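Local coordinates for protein guanidinopropionase (Pseudomonas aeruginosa, PDB 3NIQ) that hydrolyses 3-guanidinopropanoate to beta-alanine and urea, using two manganese ions in each subunit of a homohexamer, at residues G124-T129 with D281-S286; H146-S151 with D240-D245. All blocks are in the same frame, centred on the assembly; numbering follows the deposited sequence.

Interaction 1. Residues G124-T129 with D281-S286; sequences GDHLVT and DVVEVS. With MN (manganese (II) ion), chain D.
The imidazole of His126 lies across the end of the Val283 side chain. CG2 of Val283 stands over the centre of one ring face, 3.4 Å from the centroid and 3° off the ring normal, a CH-pi contact; Thr129 CB sits in plane at the ring edge. The ring of Phe169 meets His126 edge-to-face, and that of His146 meets it steeply inclined. In Val283, CG1 is anti to the carbonyl carbon and packs on Val128 CG1, which puts CG2 between N and C and turns that methyl to the imidazole. The rotation of the imidazole is fixed at both nitrogens: ND1 binds a manganese ion at 2.2 Å, and NE2 is hydrogen-bonded to Ser238 OG. Asp281 stands one step further out, its OD1 bonded to the serine that holds the ring. The other oxygen, Asp281 OD2, accepts from Thr129 OG1 at 2.9 Å and has a further partner in Tyr236 OH. Glu284 bends at chi2, bringing OE2 within 2.8 Å of His126 N, which meets it from 55° above the carboxylate plane; His165 ND1 is hydrogen-bonded to the same oxygen. A straighter bond joins Glu284 N to Gly124 O, 2.8 Å and 165° at the hydrogen. The buried contact ties the loop between strand 118-123 and helix 129-136 to the end of the adjacent parallel strand 277-283, with strand 235-240 alongside.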
loop_
_atom_site.group_PDB
_atom_site.type_symbol
_atom_site.label_atom_id
_atom_site.label_comp_id
_atom_site.label_asym_id
_atom_site.label_seq_id
_atom_site.Cartn_x
_atom_site.Cartn_y
_atom_site.Cartn_z
ATOM N N GLY A 124 -4.770 16.960 -13.223
ATOM C CA GLY A 124 -5.900 17.889 -13.116
ATOM C C GLY A 124 -7.214 17.175 -13.358
ATOM O O GLY A 124 -7.254 16.146 -14.058
ATOM N N ASP A 125 -8.286 17.700 -12.775
ATOM C CA ASP A 125 -9.608 17.165 -13.015
ATOM C C ASP A 125 -10.176 17.740 -14.314
ATOM O O ASP A 125 -9.536 18.582 -14.952
ATOM C CB ASP A 125 -10.525 17.420 -11.808
ATOM C CG ASP A 125 -10.912 18.908 -11.647
ATOM O OD1 ASP A 125 -10.927 19.669 -12.632
ATOM O OD2 ASP A 125 -11.210 19.312 -10.513
ATOM N N HIS A 126 -11.371 17.314 -14.707
ATOM C CA HIS A 126 -11.855 17.621 -16.061
ATOM C C HIS A 126 -12.241 19.096 -16.253
ATOM O O HIS A 126 -12.395 19.557 -17.391
ATOM C CB HIS A 126 -13.028 16.721 -16.454
ATOM C CG HIS A 126 -12.910 16.184 -17.841
ATOM N ND1 HIS A 126 -13.286 14.901 -18.177
ATOM C CD2 HIS A 126 -12.376 16.733 -18.960
ATOM C CE1 HIS A 126 -13.024 14.693 -19.457
ATOM N NE2 HIS A 126 -12.461 15.784 -19.952
ATOM N N LEU A 127 -12.350 19.849 -15.164
ATOM C CA LEU A 127 -12.646 21.284 -15.305
ATOM C C LEU A 127 -11.521 21.997 -16.047
ATOM O O LEU A 127 -11.741 23.020 -16.702
ATOM C CB LEU A 127 -12.972 21.950 -13.948
ATOM C CG LEU A 127 -13.326 23.441 -14.031
ATOM C CD1 LEU A 127 -14.574 23.662 -14.908
ATOM C CD2 LEU A 127 -13.530 24.073 -12.619
ATOM N N VAL A 128 -10.319 21.428 -15.996
ATOM C CA VAL A 128 -9.190 22.003 -16.717
ATOM C C VAL A 128 -9.450 22.150 -18.225
ATOM O O VAL A 128 -8.882 23.041 -18.887
ATOM C CB VAL A 128 -7.890 21.191 -16.502
ATOM C CG1 VAL A 128 -8.125 19.713 -16.737
ATOM C CG2 VAL A 128 -6.841 21.663 -17.493
ATOM N N THR A 129 -10.307 21.294 -18.774
ATOM C CA THR A 129 -10.569 21.335 -20.217
ATOM C C THR A 129 -11.326 22.609 -20.633
ATOM O O THR A 129 -11.134 23.120 -21.750
ATOM C CB THR A 129 -11.311 20.061 -20.699
ATOM O OG1 THR A 129 -10.577 18.909 -20.271
ATOM C CG2 THR A 129 -11.414 20.022 -22.230
ATOM N N ASP A 281 -6.206 15.977 -24.274
ATOM C CA ASP A 281 -5.783 15.926 -22.892
ATOM C C ASP A 281 -6.076 14.563 -22.258
ATOM O O ASP A 281 -6.883 13.779 -22.783
ATOM C CB ASP A 281 -6.393 17.080 -22.056
ATOM C CG ASP A 281 -7.914 17.064 -22.045
ATOM O OD1 ASP A 281 -8.497 15.968 -21.938
ATOM O OD2 ASP A 281 -8.530 18.158 -22.115
ATOM N N VAL A 282 -5.403 14.312 -21.130
ATOM C CA VAL A 282 -5.588 13.110 -20.321
ATOM C C VAL A 282 -5.835 13.616 -18.912
ATOM O O VAL A 282 -4.937 14.188 -18.289
ATOM C CB VAL A 282 -4.324 12.216 -20.326
ATOM C CG1 VAL A 282 -4.536 11.005 -19.453
ATOM C CG2 VAL A 282 -3.976 11.757 -21.763
ATOM N N VAL A 283 -7.055 13.450 -18.413
ATOM C CA VAL A 283 -7.414 14.105 -17.148
ATOM C C VAL A 283 -7.846 13.093 -16.102
ATOM O O VAL A 283 -8.066 11.948 -16.438
ATOM C CB VAL A 283 -8.544 15.135 -17.353
ATOM C CG1 VAL A 283 -8.070 16.232 -18.278
ATOM C CG2 VAL A 283 -9.846 14.451 -17.881
ATOM N N GLU A 284 -7.910 13.555 -14.851
ATOM C CA GLU A 284 -8.429 12.826 -13.674
ATOM C C GLU A 284 -7.482 11.741 -13.132
ATOM O O GLU A 284 -7.897 10.915 -12.312
ATOM C CB GLU A 284 -9.861 12.252 -13.915
ATOM C CG GLU A 284 -10.958 13.291 -14.205
ATOM C CD GLU A 284 -11.334 14.138 -12.984
ATOM O OE1 GLU A 284 -10.794 13.906 -11.874
ATOM O OE2 GLU A 284 -12.147 15.069 -13.139
ATOM N N VAL A 285 -6.225 11.731 -13.567
ATOM C CA VAL A 285 -5.229 10.913 -12.849
ATOM C C VAL A 285 -5.045 11.473 -11.440
ATOM O O VAL A 285 -4.686 12.625 -11.280
ATOM C CB VAL A 285 -3.858 10.856 -13.560
ATOM C CG1 VAL A 285 -2.858 10.013 -12.744
ATOM C CG2 VAL A 285 -4.008 10.233 -14.993
ATOM N N SER A 286 -5.299 10.657 -10.423
ATOM C CA SER A 286 -5.262 11.140 -9.044
ATOM C C SER A 286 -4.302 10.285 -8.193
ATOM O O SER A 286 -4.690 9.263 -7.634
ATOM C CB SER A 286 -6.676 11.173 -8.455
ATOM O OG SER A 286 -6.671 11.699 -7.137
HETATM MN MN MN D . -14.591 13.712 -16.831
HETATM O O HOH W 1 -16.127 13.044 -15.083
#

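Interaction 2. Residues H146-S151 with D240-D245; sequences HFDAHS and DVDVLD. With MN (manganese (II) ion), chain E; MN (manganese (II) ion), chain D.
The binuclear manganese centre is built where two neighbouring parallel strands, 142-147 and 235-240, end side by side, and the carboxylates of Asp148 and Asp240 meet there across both metals. Each bridges in its own way. Asp148 uses one oxygen per ion, OD1 at 2.1 Å from the manganese that His150 also binds and OD2 on the manganese that His126 binds, whereas Asp240 places the single atom OD2 between them, 2.2 Å from the ion bound by His126. The two carboxylate planes stand 71° apart. The oxygens Asp148 OD2 and Asp240 OD2 approach to 3.0 Å, a separation consistent with their sharing a cation. Asp242 grips the ion bound by His150 with both oxygens, and His150 adds ND1 at 2.4 Å; Asp242 OD2 lies in the plane of that ring, at its edge. The other ring nitrogen, NE2, is hydrogen-bonded to Glu256 OE2. Water 1 is a ligand of both ions and bridges them.

Second-shell bonds orient the ligands. His146 NE2 donates to the anti lone pair of Asp148 OD2 at 2.8 Å. Asx turns at Asp148 and Asp240 engage His150 N and Asp242 N, and Ala149 N reaches Asp242 OD1 at 3.2 Å and 163°. The strands themselves are joined by Asp240 N to Phe147 O (2.9 Å), while Val243 packs CG2 against Asp148 N and CG1 against Phe147 CB. Three aspartates and a histidine about one ion, with two of those aspartates and a water shared by its partner, form the two-metal site of the arginase (ureohydrolase) family.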
loop_
_atom_site.group_PDB
_atom_site.type_symbol
_atom_site.label_atom_id
_atom_site.label_comp_id
_atom_site.label_asym_id
_atom_site.label_seq_id
_atom_site.Cartn_x
_atom_site.Cartn_y
_atom_site.Cartn_z
ATOM N N HIS A 146 -14.730 12.340 -26.717
ATOM C CA HIS A 146 -14.593 12.448 -25.273
ATOM C C HIS A 146 -14.808 11.056 -24.646
ATOM O O HIS A 146 -15.887 10.481 -24.753
ATOM C CB HIS A 146 -15.648 13.454 -24.788
ATOM C CG HIS A 146 -15.784 13.559 -23.302
ATOM N ND1 HIS A 146 -16.989 13.831 -22.686
ATOM C CD2 HIS A 146 -14.872 13.436 -22.306
ATOM C CE1 HIS A 146 -16.820 13.859 -21.373
ATOM N NE2 HIS A 146 -15.541 13.624 -21.116
ATOM N N PHE A 147 -13.767 10.510 -24.031
ATOM C CA PHE A 147 -13.818 9.190 -23.371
ATOM C C PHE A 147 -14.037 9.417 -21.879
ATOM O O PHE A 147 -13.215 10.079 -21.234
ATOM C CB PHE A 147 -12.473 8.473 -23.549
ATOM C CG PHE A 147 -12.131 8.161 -24.966
ATOM C CD1 PHE A 147 -12.468 6.942 -25.515
ATOM C CD2 PHE A 147 -11.448 9.086 -25.750
ATOM C CE1 PHE A 147 -12.140 6.640 -26.852
ATOM C CE2 PHE A 147 -11.120 8.803 -27.066
ATOM C CZ PHE A 147 -11.466 7.575 -27.626
ATOM N N ASP A 148 -15.128 8.893 -21.321
ATOM C CA ASP A 148 -15.463 9.195 -19.936
ATOM C C ASP A 148 -16.524 8.235 -19.383
ATOM O O ASP A 148 -17.392 7.761 -20.127
ATOM C CB ASP A 148 -15.998 10.642 -19.858
ATOM C CG ASP A 148 -15.750 11.318 -18.508
ATOM O OD1 ASP A 148 -15.990 10.720 -17.437
ATOM O OD2 ASP A 148 -15.325 12.479 -18.516
ATOM N N ALA A 149 -16.467 7.964 -18.076
ATOM C CA ALA A 149 -17.594 7.312 -17.415
ATOM C C ALA A 149 -18.778 8.285 -17.229
ATOM O O ALA A 149 -19.901 7.847 -16.961
ATOM C CB ALA A 149 -17.174 6.722 -16.067
ATOM N N HIS A 150 -18.510 9.586 -17.357
ATOM C CA HIS A 150 -19.509 10.648 -17.088
ATOM C C HIS A 150 -19.607 11.688 -18.225
ATOM O O HIS A 150 -18.605 12.073 -18.823
ATOM C CB HIS A 150 -19.170 11.386 -15.787
ATOM C CG HIS A 150 -18.740 10.478 -14.676
ATOM N ND1 HIS A 150 -17.413 10.203 -14.412
ATOM C CD2 HIS A 150 -19.463 9.798 -13.752
ATOM C CE1 HIS A 150 -17.339 9.362 -13.393
ATOM N NE2 HIS A 150 -18.567 9.109 -12.970
ATOM N N SER A 151 -20.816 12.170 -18.496
ATOM C CA SER A 151 -20.981 13.167 -19.550
ATOM C C SER A 151 -20.358 14.516 -19.213
ATOM O O SER A 151 -19.956 15.255 -20.125
ATOM C CB SER A 151 -22.460 13.311 -19.936
ATOM O OG SER A 151 -23.201 13.804 -18.830
ATOM N N ASP A 240 -10.682 11.003 -20.096
ATOM C CA ASP A 240 -10.813 10.943 -18.652
ATOM C C ASP A 240 -10.519 9.482 -18.287
ATOM O O ASP A 240 -11.189 8.573 -18.772
ATOM C CB ASP A 240 -12.234 11.398 -18.242
ATOM C CG ASP A 240 -12.512 11.291 -16.736
ATOM O OD1 ASP A 240 -11.817 10.538 -16.013
ATOM O OD2 ASP A 240 -13.465 11.953 -16.253
ATOM N N VAL A 241 -9.496 9.260 -17.468
ATOM C CA VAL A 241 -9.035 7.909 -17.204
ATOM C C VAL A 241 -10.103 7.080 -16.499
ATOM O O VAL A 241 -10.042 5.865 -16.534
ATOM C CB VAL A 241 -7.692 7.837 -16.422
ATOM C CG1 VAL A 241 -6.532 8.482 -17.218
ATOM C CG2 VAL A 241 -7.822 8.458 -15.033
ATOM N N ASP A 242 -11.092 7.730 -15.889
ATOM C CA ASP A 242 -12.170 6.965 -15.256
ATOM C C ASP A 242 -13.135 6.303 -16.284
ATOM O O ASP A 242 -14.041 5.566 -15.906
ATOM C CB ASP A 242 -12.890 7.796 -14.148
ATOM C CG ASP A 242 -13.852 8.861 -14.699
ATOM O OD1 ASP A 242 -14.273 8.772 -15.871
ATOM O OD2 ASP A 242 -14.185 9.805 -13.936
ATOM N N VAL A 243 -12.920 6.542 -17.584
ATOM C CA VAL A 243 -13.575 5.712 -18.619
ATOM C C VAL A 243 -13.139 4.242 -18.456
ATOM O O VAL A 243 -13.910 3.310 -18.705
ATOM C CB VAL A 243 -13.254 6.183 -20.047
ATOM C CG1 VAL A 243 -11.813 5.847 -20.446
ATOM C CG2 VAL A 243 -14.269 5.604 -21.056
ATOM N N LEU A 244 -11.905 4.043 -18.019
ATOM C CA LEU A 244 -11.366 2.700 -17.827
ATOM C C LEU A 244 -11.907 2.049 -16.557
ATOM O O LEU A 244 -12.210 2.740 -15.589
ATOM C CB LEU A 244 -9.834 2.766 -17.718
ATOM C CG LEU A 244 -9.150 3.348 -18.961
ATOM C CD1 LEU A 244 -7.725 3.625 -18.659
ATOM C CD2 LEU A 244 -9.267 2.402 -20.159
ATOM N N ASP A 245 -12.016 0.722 -16.551
ATOM C CA ASP A 245 -12.387 0.037 -15.310
ATOM C C ASP A 245 -11.352 0.362 -14.229
ATOM O O ASP A 245 -10.182 0.506 -14.542
ATOM C CB ASP A 245 -12.454 -1.461 -15.520
ATOM C CG ASP A 245 -13.144 -2.167 -14.395
ATOM O OD1 ASP A 245 -14.374 -2.417 -14.523
ATOM O OD2 ASP A 245 -12.480 -2.471 -13.368
HETATM MN MN MN E . -15.384 10.973 -15.458
HETATM MN MN MN D . -14.591 13.712 -16.831
HETATM O O HOH W 1 -16.127 13.044 -15.083
#

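Interactions 1 and 2, with centres about 11 Å apart, meet at one manganese ion. Interaction 1 supplies His126 to it, interaction 2 supplies Asp148 and Asp240, and Asp152 completes its protein ligands; His126 ND1 and Asp148 OD2 are 3.2 Å apart. The ion bound by His150 takes its protein ligands from interaction 2 alone, and water 1 joins the metals. The segments also touch directly: Val283 O and Val241 N, 3.2 Å apart, probably form a hydrogen bond, and Glu284 CB lies 3.3 Å from Asp240 OD1. The protein ligands thus come from the loops after strands 118-123 and 142-147 and from the end of 235-240 and the residues after it, while 281-286 borders the site without binding a metal.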